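Uncharacterized protein Atu1656 (Agrobacterium tumefaciens, PDB 2OJH) is of unknown function but adopts a six-bladed beta-propeller fold and belongs to the TolB family. Local coordinates at residues M20-E25 against P41-A46; E61-R66 against P75-T80; G184-F189 against I199-V204. One frame throughout, in Å; residues are numbered along the deposited sequence. Where two conformers were deposited one is given.

Contact 1 (M20-E25 against P41-A46); sequences MRSSIE and PELFEA
Ser-22 and Arg-21 carry most of this contact, reaching across to the chain that runs from Pro-41 to Phe-44. The Ser-22 hydroxyl is gripped by two bonds. Ser-22 OG donates to Glu-42 O at 2.7 Å, in the carbonyl plane and on a lone pair. Ser-22 OG also accepts from Phe-44 N at 3.0 Å in a nearly straight bond, 166° at the hydrogen. One buried hydroxyl thus serves two backbone groups of the facing chain.

Arg-21 can be followed outward. Arg-21 CB sits 3.3 Å from Pro-41 O and almost as close to Glu-42 O. CG lies anti to the backbone N (chi1 178°), which puts it beside the CD1 methyl of Leu-43. The bend at chi2 then turns CD and the guanidinium so that this methyl lies over one face of the group. Its nearest approach there is Leu-43 CD1 to Arg-21 NE, 3.7 Å. NH2 makes a salt bridge with Asp-246, and NH1 bonds to Phe-292 O.

Two smaller apolar touches complete the contact. CE of Met-20, a selenomethionine, meets Pro-41 CD at 3.8 Å. Ile-24 CD1 reaches Phe-44 CB at 4.1 Å.

Two residues, Arg-21 and Ser-22, stand opposite the single residue Thr-40 in a classic beta bulge. Strand 22-28 lies between strand 33-40 and the C-terminal strand 285-291, consistent with the "velcro" ring closure of beta-propellers. Segment 41-46 crosses from strand 33-40 to strand 45-49 of the next blade. The Phe-44 ring packs on strand 55-60 and meets Trp-38 edge-to-face.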
loop_
_atom_site.group_PDB
_atom_site.type_symbol
_atom_site.label_atom_id
_atom_site.label_comp_id
_atom_site.label_asym_id
_atom_site.label_seq_id
_atom_site.Cartn_x
_atom_site.Cartn_y
_atom_site.Cartn_z
HETATM N N MSE A 20 20.510 6.377 12.244
HETATM C CA MSE A 20 19.117 6.123 11.874
HETATM C C MSE A 20 19.007 5.672 10.424
HETATM O O MSE A 20 19.718 6.170 9.551
HETATM C CB MSE A 20 18.219 7.328 12.151
HETATM C CG MSE A 20 18.200 7.754 13.607
HETATM SE SE MSE A 20 17.694 6.340 14.866
HETATM C CE MSE A 20 19.445 5.687 15.458
ATOM N N ARG A 21 18.126 4.711 10.194
ATOM C CA ARG A 21 17.845 4.224 8.845
ATOM C C ARG A 21 16.434 4.538 8.382
ATOM O O ARG A 21 16.233 4.862 7.216
ATOM C CB ARG A 21 18.065 2.704 8.761
ATOM C CG ARG A 21 17.744 2.101 7.403
ATOM C CD ARG A 21 18.767 2.486 6.345
ATOM N NE ARG A 21 18.649 1.600 5.187
ATOM C CZ ARG A 21 18.355 1.996 3.952
ATOM N NH1 ARG A 21 18.171 3.287 3.690
ATOM N NH2 ARG A 21 18.259 1.086 2.975
ATOM N N SER A 22 15.458 4.390 9.282
ATOM C CA SER A 22 14.068 4.654 8.966
ATOM C C SER A 22 13.521 5.687 9.936
ATOM O O SER A 22 13.856 5.660 11.122
ATOM C CB SER A 22 13.195 3.389 9.090
ATOM O OG SER A 22 13.796 2.257 8.484
ATOM N N SER A 23 12.677 6.574 9.398
ATOM C CA SER A 23 11.920 7.571 10.150
ATOM C C SER A 23 10.454 7.393 9.782
ATOM O O SER A 23 10.039 7.687 8.660
ATOM C CB SER A 23 12.391 8.986 9.796
ATOM O OG SER A 23 11.761 9.963 10.615
ATOM N N ILE A 24 9.689 6.850 10.723
ATOM C CA ILE A 24 8.257 6.664 10.551
ATOM C C ILE A 24 7.594 8.024 10.871
ATOM O O ILE A 24 7.761 8.574 11.970
ATOM C CB ILE A 24 7.700 5.504 11.453
ATOM C CG1 ILE A 24 8.328 4.135 11.089
ATOM C CG2 ILE A 24 6.203 5.353 11.227
ATOM C CD1 ILE A 24 9.752 3.942 11.437
ATOM N N GLU A 25 6.891 8.566 9.885
ATOM C CA GLU A 25 6.398 9.942 9.946
ATOM C C GLU A 25 4.934 10.065 9.531
ATOM O O GLU A 25 4.406 9.192 8.860
ATOM C CB GLU A 25 7.284 10.814 9.064
ATOM C CG GLU A 25 8.734 10.896 9.575
ATOM C CD GLU A 25 9.660 11.746 8.714
ATOM O OE1 GLU A 25 9.189 12.407 7.772
ATOM O OE2 GLU A 25 10.886 11.753 8.998
ATOM N N PRO A 41 17.536 2.512 13.543
ATOM C CA PRO A 41 18.579 2.018 12.628
ATOM C C PRO A 41 18.148 0.772 11.828
ATOM O O PRO A 41 18.854 0.354 10.925
ATOM C CB PRO A 41 19.742 1.697 13.572
ATOM C CG PRO A 41 19.063 1.303 14.841
ATOM C CD PRO A 41 17.867 2.214 14.948
ATOM N N GLU A 42 16.992 0.210 12.163
ATOM C CA GLU A 42 16.433 -0.909 11.415
ATOM C C GLU A 42 15.706 -0.421 10.162
ATOM O O GLU A 42 15.482 0.785 9.989
ATOM C CB GLU A 42 15.484 -1.722 12.303
ATOM C CG GLU A 42 16.099 -2.138 13.646
ATOM C CD GLU A 42 17.208 -3.170 13.509
ATOM O OE1 GLU A 42 17.202 -3.949 12.532
ATOM O OE2 GLU A 42 18.093 -3.210 14.387
ATOM N N LEU A 43 15.349 -1.361 9.290
ATOM C CA LEU A 43 14.595 -1.045 8.078
ATOM C C LEU A 43 13.124 -1.389 8.310
ATOM O O LEU A 43 12.759 -2.573 8.412
ATOM C CB LEU A 43 15.169 -1.837 6.894
ATOM C CG LEU A 43 14.753 -1.420 5.484
ATOM C CD1 LEU A 43 15.363 -0.076 5.140
ATOM C CD2 LEU A 43 15.239 -2.482 4.511
ATOM N N PHE A 44 12.296 -0.355 8.454
ATOM C CA PHE A 44 10.872 -0.534 8.691
ATOM C C PHE A 44 10.167 0.029 7.482
ATOM O O PHE A 44 10.642 1.012 6.891
ATOM C CB PHE A 44 10.417 0.199 9.953
ATOM C CG PHE A 44 10.481 -0.641 11.180
ATOM C CD1 PHE A 44 11.709 -1.045 11.704
ATOM C CD2 PHE A 44 9.307 -1.074 11.786
ATOM C CE1 PHE A 44 11.776 -1.834 12.843
ATOM C CE2 PHE A 44 9.366 -1.878 12.930
ATOM C CZ PHE A 44 10.598 -2.258 13.448
ATOM N N GLU A 45 9.042 -0.585 7.111
ATOM C CA GLU A 45 8.431 -0.304 5.810
ATOM C C GLU A 45 6.925 -0.199 5.824
ATOM O O GLU A 45 6.263 -0.860 6.612
ATOM C CB GLU A 45 8.866 -1.393 4.796
ATOM C CG GLU A 45 10.404 -1.432 4.620
ATOM C CD GLU A 45 10.882 -2.354 3.538
ATOM O OE1 GLU A 45 10.863 -1.933 2.362
ATOM O OE2 GLU A 45 11.343 -3.483 3.865
ATOM N N ALA A 46 6.389 0.627 4.925
ATOM C CA ALA A 46 4.980 0.457 4.471
ATOM C C ALA A 46 3.887 0.493 5.550
ATOM O O ALA A 46 3.166 -0.504 5.802
ATOM C CB ALA A 46 4.857 -0.825 3.575
#

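Contact 2 (E61-R66 against P75-T80); sequences EGLLYR and PEKVDT
Backbone bonds pair Leu-64 and Arg-66 with the returning chain. Val-78 N donates to Leu-64 O at 2.8 Å, almost straight at 176°. Arg-66 and Glu-76 form an antiparallel hydrogen-bonded pair, N to O in both directions. Tyr-65 and Lys-77 make the non-hydrogen-bonded pair beside it, with CA atoms 4.4 Å apart.

Charge adds one link. Arg-66 NH2 meets Glu-76 OE1 at 3.0 Å in a salt bridge whose hydrogen bond is weak. The guanidinium and carboxylate planes stand 80° apart. Arg-66 NE also bonds to Tyr-99 OH and NH1 to Ser-117 O, so several partners fix the group's rotation. The extended Arg-66 chain (chi2 -180°) carries its guanidinium under Val-78 CG2, which sits over the centre of one face.

Apolar contacts flank the pairing. Tyr-65 CD2 touches Pro-75 CB at 3.6 Å, and Tyr-65 CE2 reaches Lys-77 CB at 3.8 Å. Leu-64 CB packs on Val-78 CB, while Leu-64 CD1 reaches Thr-80 CG2 at 3.9 Å.

Water bridges the widening end. One molecule accepts from Leu-64 N and donates to Val-78 O and Thr-80 OG1.

Strands 63-68 and 76-77 form a beta hairpin in the propeller blade of strands 45-49, 55-60, 63-68 and 76-77. Strand 76-77 is outermost, and strand 55-60 flanks 63-68 on its other side. Leu-64 and Val-78 also touch strand 98-103 of the next blade.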
loop_
_atom_site.group_PDB
_atom_site.type_symbol
_atom_site.label_atom_id
_atom_site.label_comp_id
_atom_site.label_asym_id
_atom_site.label_seq_id
_atom_site.Cartn_x
_atom_site.Cartn_y
_atom_site.Cartn_z
ATOM N N GLU A 61 11.841 -6.818 8.075
ATOM C CA GLU A 61 12.593 -8.076 7.969
ATOM C C GLU A 61 11.677 -9.300 8.051
ATOM O O GLU A 61 11.993 -10.285 8.724
ATOM C CB GLU A 61 13.707 -8.134 9.027
ATOM C CG GLU A 61 14.641 -6.924 9.024
ATOM C CD GLU A 61 15.545 -6.856 7.793
ATOM O OE1 GLU A 61 15.740 -7.903 7.130
ATOM O OE2 GLU A 61 16.077 -5.759 7.486
ATOM N N GLY A 62 10.531 -9.207 7.376
ATOM C CA GLY A 62 9.575 -10.311 7.271
ATOM C C GLY A 62 8.529 -10.438 8.368
ATOM O O GLY A 62 7.647 -11.308 8.291
ATOM N N LEU A 63 8.620 -9.581 9.383
ATOM C CA LEU A 63 7.710 -9.607 10.524
ATOM C C LEU A 63 6.834 -8.375 10.565
ATOM O O LEU A 63 7.200 -7.329 10.007
ATOM C CB LEU A 63 8.498 -9.718 11.823
ATOM C CG LEU A 63 9.329 -11.011 12.006
ATOM C CD1 LEU A 63 10.065 -10.937 13.337
ATOM C CD2 LEU A 63 8.458 -12.274 11.976
ATOM N N LEU A 64 5.671 -8.490 11.206
ATOM C CA LEU A 64 4.773 -7.332 11.331
ATOM C C LEU A 64 4.838 -6.741 12.736
ATOM O O LEU A 64 4.921 -7.486 13.720
ATOM C CB LEU A 64 3.319 -7.728 11.076
ATOM C CG LEU A 64 2.749 -7.848 9.679
ATOM C CD1 LEU A 64 1.263 -8.075 9.888
ATOM C CD2 LEU A 64 2.979 -6.567 8.897
ATOM N N TYR A 65 4.730 -5.412 12.821
ATOM C CA TYR A 65 4.769 -4.705 14.103
ATOM C C TYR A 65 3.698 -3.622 14.239
ATOM O O TYR A 65 3.437 -2.875 13.288
ATOM C CB TYR A 65 6.135 -4.032 14.288
ATOM C CG TYR A 65 7.303 -4.973 14.331
ATOM C CD1 TYR A 65 7.915 -5.405 13.162
ATOM C CD2 TYR A 65 7.824 -5.404 15.546
ATOM C CE1 TYR A 65 9.010 -6.287 13.198
ATOM C CE2 TYR A 65 8.929 -6.264 15.592
ATOM C CZ TYR A 65 9.504 -6.702 14.409
ATOM O OH TYR A 65 10.585 -7.555 14.427
ATOM N N ARG A 66 3.119 -3.505 15.435
ATOM C CA ARG A 66 2.258 -2.361 15.762
ATOM C C ARG A 66 3.075 -1.275 16.490
ATOM O O ARG A 66 3.832 -1.577 17.418
ATOM C CB ARG A 66 1.082 -2.790 16.653
ATOM C CG ARG A 66 0.158 -3.831 16.042
ATOM C CD ARG A 66 -0.983 -4.194 16.989
ATOM N NE ARG A 66 -1.444 -5.566 16.736
ATOM C CZ ARG A 66 -0.982 -6.657 17.369
ATOM N NH1 ARG A 66 -1.470 -7.866 17.075
ATOM N NH2 ARG A 66 -0.020 -6.554 18.289
ATOM N N PRO A 75 8.000 -0.610 18.519
ATOM C CA PRO A 75 7.318 -1.638 17.742
ATOM C C PRO A 75 6.985 -2.850 18.583
ATOM O O PRO A 75 7.832 -3.356 19.309
ATOM C CB PRO A 75 8.354 -2.019 16.683
ATOM C CG PRO A 75 9.180 -0.816 16.541
ATOM C CD PRO A 75 9.315 -0.294 17.950
ATOM N N GLU A 76 5.747 -3.296 18.477
ATOM C CA GLU A 76 5.263 -4.480 19.158
ATOM C C GLU A 76 5.017 -5.565 18.095
ATOM O O GLU A 76 4.223 -5.366 17.174
ATOM C CB GLU A 76 3.970 -4.134 19.876
ATOM C CG GLU A 76 3.243 -5.334 20.454
ATOM C CD GLU A 76 1.810 -5.018 20.895
ATOM O OE1 GLU A 76 1.045 -4.383 20.119
ATOM O OE2 GLU A 76 1.450 -5.425 22.021
ATOM N N LYS A 77 5.708 -6.699 18.213
ATOM C CA LYS A 77 5.631 -7.741 17.182
ATOM C C LYS A 77 4.260 -8.403 17.168
ATOM O O LYS A 77 3.738 -8.790 18.229
ATOM C CB LYS A 77 6.730 -8.804 17.370
ATOM C CG LYS A 77 6.926 -9.727 16.140
ATOM C CD LYS A 77 7.849 -10.892 16.456
ATOM C CE LYS A 77 7.201 -11.892 17.425
ATOM N NZ LYS A 77 6.397 -12.955 16.736
ATOM N N VAL A 78 3.704 -8.538 15.967
ATOM C CA VAL A 78 2.436 -9.235 15.721
ATOM C C VAL A 78 2.706 -10.730 15.513
ATOM O O VAL A 78 3.588 -11.110 14.724
ATOM C CB VAL A 78 1.723 -8.641 14.467
ATOM C CG1 VAL A 78 0.414 -9.374 14.147
ATOM C CG2 VAL A 78 1.464 -7.175 14.681
ATOM N N ASP A 79 1.966 -11.571 16.232
ATOM C CA ASP A 79 1.958 -13.019 15.997
ATOM C C ASP A 79 1.283 -13.290 14.640
ATOM O O ASP A 79 0.054 -13.218 14.531
ATOM C CB ASP A 79 1.193 -13.720 17.130
ATOM C CG ASP A 79 1.193 -15.251 17.007
ATOM O OD1 ASP A 79 1.833 -15.796 16.085
ATOM O OD2 ASP A 79 0.536 -15.918 17.857
ATOM N N THR A 80 2.094 -13.581 13.619
ATOM C CA THR A 80 1.628 -13.945 12.278
ATOM C C THR A 80 1.790 -15.467 12.074
ATOM O O THR A 80 1.741 -15.964 10.958
ATOM C CB THR A 80 2.401 -13.177 11.169
ATOM O OG1 THR A 80 3.808 -13.258 11.428
ATOM C CG2 THR A 80 1.996 -11.695 11.122
HETATM O O HOH W 1 4.982 -10.808 12.527
HETATM O O HOH W 2 -0.278 -10.372 18.238
#

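Contact 3 (G184-F189 against I199-V204); sequences GRWIYF and IWRVRV
Trp-186 is a flat wedge held between two arginine side chains of the facing strand. Arg-201 lies along one face. Arg-201 CG comes within 3.4 Å of Trp-186 CE3, and the guanidinium stacks flat on the ring system with the planes 8° apart. The cation sits over the five-membered ring of Trp-186, with Arg-201 CZ 3.7 Å from that ring's centroid. On the opposite face Arg-203 pushes its CD methylene onto the six-membered ring of Trp-186, 3.3 Å from the centroid.

The Arg-203 chain bends at chi2 and chi3 (-67° and -36°). The bends bring Arg-203 NE back to Arg-185 O at 2.8 Å. Val-204 N reaches that oxygen from the other face of its carbonyl plane, so two donors clasp it.

Strands 186-191 and 198-203 are the middle pair of a four-stranded antiparallel propeller blade and form a beta hairpin. Four bridged pairs join them, Trp-186 with Arg-203 through Phe-189 with Trp-200. The hairpin overlaps a WD40-like propeller repeat.

Beyond the tryptophan, Arg-201 also lies over Tyr-188. CB stands over the centre of that ring, and Arg-201 NH2 donates to Tyr-188 OH at 2.9 Å. The hydroxyl bonds to Met-256 O as well, and Arg-201 NH1 makes a salt bridge with Glu-210.

On the other face of the sheet the Phe-189 ring leans over the strand. It takes Trp-200 CB against one face, with Phe-189 CZ 3.5 Å from that atom. Val-202 CB meets its CE1, and Val-204 CG1 packs on Ile-187 CG1 at 4.0 Å.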
loop_
_atom_site.group_PDB
_atom_site.type_symbol
_atom_site.label_atom_id
_atom_site.label_comp_id
_atom_site.label_asym_id
_atom_site.label_seq_id
_atom_site.Cartn_x
_atom_site.Cartn_y
_atom_site.Cartn_z
ATOM N N GLY A 184 -16.169 3.030 -3.182
ATOM C CA GLY A 184 -16.148 1.638 -3.589
ATOM C C GLY A 184 -16.474 1.415 -5.051
ATOM O O GLY A 184 -16.735 0.289 -5.448
ATOM N N ARG A 185 -16.475 2.478 -5.846
ATOM C CA ARG A 185 -16.776 2.373 -7.267
ATOM C C ARG A 185 -15.529 2.118 -8.115
ATOM O O ARG A 185 -15.615 1.561 -9.224
ATOM C CB ARG A 185 -17.502 3.634 -7.763
ATOM C CG ARG A 185 -18.920 3.852 -7.165
ATOM C CD ARG A 185 -19.816 4.790 -8.028
ATOM N NE ARG A 185 -19.078 5.845 -8.749
ATOM C CZ ARG A 185 -18.968 5.928 -10.084
ATOM N NH1 ARG A 185 -18.272 6.922 -10.636
ATOM N NH2 ARG A 185 -19.554 5.029 -10.876
ATOM N N TRP A 186 -14.377 2.523 -7.594
ATOM C CA TRP A 186 -13.127 2.462 -8.355
ATOM C C TRP A 186 -12.000 1.796 -7.580
ATOM O O TRP A 186 -11.957 1.844 -6.342
ATOM C CB TRP A 186 -12.659 3.874 -8.724
ATOM C CG TRP A 186 -13.566 4.635 -9.636
ATOM C CD1 TRP A 186 -14.520 5.541 -9.271
ATOM C CD2 TRP A 186 -13.585 4.584 -11.072
ATOM N NE1 TRP A 186 -15.148 6.044 -10.391
ATOM C CE2 TRP A 186 -14.594 5.472 -11.507
ATOM C CE3 TRP A 186 -12.854 3.868 -12.031
ATOM C CZ2 TRP A 186 -14.878 5.675 -12.860
ATOM C CZ3 TRP A 186 -13.146 4.061 -13.380
ATOM C CH2 TRP A 186 -14.149 4.966 -13.777
ATOM N N ILE A 187 -11.060 1.219 -8.332
ATOM C CA ILE A 187 -9.780 0.778 -7.787
ATOM C C ILE A 187 -8.717 1.586 -8.557
ATOM O O ILE A 187 -8.704 1.537 -9.776
ATOM C CB ILE A 187 -9.577 -0.736 -7.992
ATOM C CG1 ILE A 187 -10.495 -1.539 -7.030
ATOM C CG2 ILE A 187 -8.089 -1.126 -7.797
ATOM C CD1 ILE A 187 -10.757 -2.957 -7.496
ATOM N N TYR A 188 -7.871 2.332 -7.844
ATOM C CA TYR A 188 -6.769 3.088 -8.458
ATOM C C TYR A 188 -5.545 2.177 -8.422
ATOM O O TYR A 188 -5.365 1.365 -7.476
ATOM C CB TYR A 188 -6.472 4.378 -7.668
ATOM C CG TYR A 188 -7.487 5.498 -7.869
ATOM C CD1 TYR A 188 -8.812 5.386 -7.419
ATOM C CD2 TYR A 188 -7.124 6.676 -8.544
ATOM C CE1 TYR A 188 -9.748 6.439 -7.651
ATOM C CE2 TYR A 188 -8.032 7.709 -8.753
ATOM C CZ TYR A 188 -9.331 7.586 -8.308
ATOM O OH TYR A 188 -10.194 8.616 -8.536
ATOM N N PHE A 189 -4.722 2.279 -9.464
ATOM C CA PHE A 189 -3.557 1.407 -9.615
ATOM C C PHE A 189 -2.577 2.103 -10.564
ATOM O O PHE A 189 -2.870 3.216 -11.045
ATOM C CB PHE A 189 -3.991 0.008 -10.119
ATOM C CG PHE A 189 -4.529 0.002 -11.541
ATOM C CD1 PHE A 189 -5.863 0.351 -11.816
ATOM C CD2 PHE A 189 -3.697 -0.348 -12.599
ATOM C CE1 PHE A 189 -6.344 0.367 -13.115
ATOM C CE2 PHE A 189 -4.178 -0.342 -13.929
ATOM C CZ PHE A 189 -5.510 0.027 -14.182
ATOM N N ILE A 199 -0.740 6.604 -13.082
ATOM C CA ILE A 199 -1.919 6.205 -12.313
ATOM C C ILE A 199 -3.114 6.052 -13.242
ATOM O O ILE A 199 -3.381 6.911 -14.106
ATOM C CB ILE A 199 -2.261 7.158 -11.115
ATOM C CG1 ILE A 199 -1.012 7.457 -10.270
ATOM C CG2 ILE A 199 -3.389 6.555 -10.296
ATOM C CD1 ILE A 199 -0.266 6.243 -9.795
ATOM N N TRP A 200 -3.795 4.920 -13.062
ATOM C CA TRP A 200 -5.024 4.602 -13.775
ATOM C C TRP A 200 -6.073 4.219 -12.728
ATOM O O TRP A 200 -5.748 3.996 -11.550
ATOM C CB TRP A 200 -4.803 3.434 -14.749
ATOM C CG TRP A 200 -3.994 3.802 -16.003
ATOM C CD1 TRP A 200 -2.649 4.067 -16.074
ATOM C CD2 TRP A 200 -4.492 3.915 -17.323
ATOM N NE1 TRP A 200 -2.276 4.352 -17.378
ATOM C CE2 TRP A 200 -3.397 4.269 -18.165
ATOM C CE3 TRP A 200 -5.764 3.765 -17.892
ATOM C CZ2 TRP A 200 -3.542 4.470 -19.524
ATOM C CZ3 TRP A 200 -5.908 3.975 -19.253
ATOM C CH2 TRP A 200 -4.801 4.315 -20.059
ATOM N N ARG A 201 -7.332 4.189 -13.141
ATOM C CA ARG A 201 -8.359 3.605 -12.301
ATOM C C ARG A 201 -9.307 2.712 -13.100
ATOM O O ARG A 201 -9.616 3.005 -14.238
ATOM C CB ARG A 201 -9.115 4.688 -11.515
ATOM C CG ARG A 201 -9.925 5.661 -12.355
ATOM C CD ARG A 201 -10.720 6.594 -11.454
ATOM N NE ARG A 201 -11.710 7.348 -12.209
ATOM C CZ ARG A 201 -12.526 8.263 -11.694
ATOM N NH1 ARG A 201 -13.391 8.880 -12.492
ATOM N NH2 ARG A 201 -12.481 8.561 -10.398
ATOM N N VAL A 202 -9.747 1.613 -12.482
ATOM C CA VAL A 202 -10.674 0.682 -13.120
ATOM C C VAL A 202 -11.923 0.555 -12.243
ATOM O O VAL A 202 -11.818 0.607 -11.012
ATOM C CB VAL A 202 -10.010 -0.725 -13.368
ATOM C CG1 VAL A 202 -9.583 -1.413 -12.047
ATOM C CG2 VAL A 202 -10.928 -1.626 -14.200
ATOM N N ARG A 203 -13.099 0.393 -12.854
ATOM C CA ARG A 203 -14.316 0.176 -12.059
ATOM C C ARG A 203 -14.212 -1.154 -11.319
ATOM O O ARG A 203 -13.617 -2.103 -11.842
ATOM C CB ARG A 203 -15.566 0.145 -12.950
ATOM C CG ARG A 203 -15.913 1.448 -13.666
ATOM C CD ARG A 203 -16.335 2.550 -12.725
ATOM N NE ARG A 203 -17.112 2.083 -11.583
ATOM C CZ ARG A 203 -18.404 1.794 -11.622
ATOM N NH1 ARG A 203 -19.010 1.376 -10.519
ATOM N NH2 ARG A 203 -19.088 1.918 -12.753
ATOM N N VAL A 204 -14.811 -1.261 -10.136
ATOM C CA VAL A 204 -14.704 -2.526 -9.395
ATOM C C VAL A 204 -15.310 -3.683 -10.177
ATOM O O VAL A 204 -14.892 -4.821 -9.998
ATOM C CB VAL A 204 -15.243 -2.478 -7.916
ATOM C CG1 VAL A 204 -14.525 -1.405 -7.120
ATOM C CG2 VAL A 204 -16.711 -2.268 -7.875
#

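How the contacts relate
The three contacts follow one another along the chain, each closing before the next opens. Contacts 1 and 2 are neighbours, with centres 14 Å apart. They reach the same sheet: strand 45-49 is at one edge, and strands 63-68 and 76-77 are at the other side. They touch where Phe-44 packs on Pro-75 and Tyr-65. Contact 3 lies across the chain's centre from both, about 30 Å away between centres, in the sheet of strands 175-180 to 209-211. Contact 1 joins two successive blades of the propeller. Contacts 2 and 3 each build a hairpin inside one blade, on opposite sides of the ring.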